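Local coordinates for ESX-1 secretion system protein EccA1 (Mycobacterium tuberculosis, PDB 4F3V) that is an ATPase component of the ESX-1 type VII secretion system, here as its TPR N-terminal domain, and may supply energy for exporting virulence factors, at residues D156-A161 with V175-A180. Numbering follows the deposited sequence.
Sequences DQVKSA and VAHGVA
Val-158 carries the apolar part of this contact, with one methyl on each of two neighbouring residues of helix 167-183. Its CG2 lies 3.8 Å from CB of His-177 and also approaches the root of the imidazole. Its CG1 lies 4.2 Å from CB of Ala-176. With CG1 anti to the carbonyl carbon (chi1 -60°), the two methyls straddle the step from Ala-176 to His-177. Ala-142 of helix 134-147 also packs on Val-158. His-177 has CG anti to its backbone N (chi1 -160°), and its ring reaches toward the backbone of Lys-159, where CE1 lies 4.2 Å from CA.

The polar part runs through a single water. This water donates to the carbonyl O of Val-158 over 2.7 Å. It also hydrogen-bonds ND1 of His-177 at 2.7 Å, lying in the plane of the ring at its edge.

The same carbonyl of Val-158 accepts the N-H of Ala-161 at 2.9 Å, within a type I turn. Within 156-161, the lysine amine of Lys-159 leads away to a long salt bridge with Asp-156. Ile-155, Glu-189 and Arg-193 also touch His-177.

The contact joins consecutive helices of this TPR-family domain. No direct hydrogen bond crosses it. Its hold therefore combines small apolar contacts with a water bridge that gives the turn's carbonyl a second partner and gives ND1 of the imidazole a partner.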
# COMPACT_ATOMS: atom_id res chain seq x y z
N ASP A 156 -12.46 12.35 0.78
CA ASP A 156 -13.76 11.71 0.51
C ASP A 156 -13.80 10.22 0.90
O ASP A 156 -14.81 9.75 1.43
CB ASP A 156 -14.15 11.81 -0.98
CG ASP A 156 -15.26 12.79 -1.23
OD1 ASP A 156 -15.12 13.97 -0.81
OD2 ASP A 156 -16.26 12.38 -1.85
N GLN A 157 -12.72 9.50 0.60
CA GLN A 157 -12.65 8.07 0.93
C GLN A 157 -12.49 7.75 2.42
O GLN A 157 -13.00 6.74 2.90
CB GLN A 157 -11.49 7.43 0.16
CG GLN A 157 -11.73 7.40 -1.34
CD GLN A 157 -12.94 6.53 -1.70
OE1 GLN A 157 -13.12 5.48 -1.14
NE2 GLN A 157 -13.74 6.97 -2.64
N VAL A 158 -11.81 8.60 3.17
CA VAL A 158 -11.47 8.25 4.56
C VAL A 158 -12.27 9.03 5.60
O VAL A 158 -12.16 8.72 6.80
CB VAL A 158 -9.98 8.45 4.84
CG1 VAL A 158 -9.14 7.57 3.92
CG2 VAL A 158 -9.58 9.93 4.74
N LYS A 159 -13.09 9.99 5.16
CA LYS A 159 -13.78 10.87 6.11
C LYS A 159 -14.74 10.11 7.01
O LYS A 159 -15.05 10.56 8.10
CB LYS A 159 -14.52 12.01 5.40
CG LYS A 159 -15.61 11.58 4.42
CD LYS A 159 -16.27 12.81 3.76
CE LYS A 159 -17.20 12.44 2.59
NZ LYS A 159 -17.67 13.69 1.92
N SER A 160 -15.19 8.95 6.54
CA SER A 160 -16.07 8.03 7.28
C SER A 160 -15.36 7.03 8.21
O SER A 160 -16.01 6.11 8.72
CB SER A 160 -16.81 7.17 6.23
OG SER A 160 -15.88 6.39 5.46
N ALA A 161 -14.06 7.17 8.41
CA ALA A 161 -13.26 6.11 9.03
C ALA A 161 -13.62 5.87 10.50
O ALA A 161 -13.34 4.80 11.04
CB ALA A 161 -11.78 6.41 8.87
N VAL A 175 -4.32 8.92 9.46
CA VAL A 175 -3.07 9.38 8.87
C VAL A 175 -3.29 9.93 7.45
O VAL A 175 -2.81 11.02 7.12
CB VAL A 175 -2.01 8.27 8.85
CG1 VAL A 175 -0.72 8.80 8.20
CG2 VAL A 175 -1.73 7.77 10.27
N ALA A 176 -4.03 9.19 6.62
CA ALA A 176 -4.31 9.67 5.24
C ALA A 176 -5.06 11.00 5.24
O ALA A 176 -4.76 11.89 4.44
CB ALA A 176 -5.06 8.62 4.42
N HIS A 177 -6.00 11.14 6.17
CA HIS A 177 -6.80 12.34 6.29
C HIS A 177 -5.88 13.51 6.67
O HIS A 177 -5.94 14.61 6.09
CB HIS A 177 -7.92 12.13 7.32
CG HIS A 177 -9.08 13.11 7.18
ND1 HIS A 177 -10.35 12.80 7.55
CD2 HIS A 177 -9.13 14.41 6.69
CE1 HIS A 177 -11.14 13.86 7.30
NE2 HIS A 177 -10.39 14.83 6.78
N GLY A 178 -4.97 13.26 7.63
CA GLY A 178 -3.99 14.29 8.08
C GLY A 178 -2.98 14.70 7.03
O GLY A 178 -2.70 15.88 6.88
N VAL A 179 -2.46 13.71 6.29
CA VAL A 179 -1.56 13.97 5.18
C VAL A 179 -2.24 14.81 4.09
O VAL A 179 -1.65 15.78 3.59
CB VAL A 179 -0.98 12.66 4.63
CG1 VAL A 179 -0.28 12.88 3.30
CG2 VAL A 179 -0.02 12.05 5.69
N ALA A 180 -3.45 14.40 3.70
CA ALA A 180 -4.25 15.15 2.72
C ALA A 180 -4.47 16.60 3.19
O ALA A 180 -4.28 17.55 2.43
CB ALA A 180 -5.59 14.43 2.45
O HOH W 1 -10.77 10.31 8.54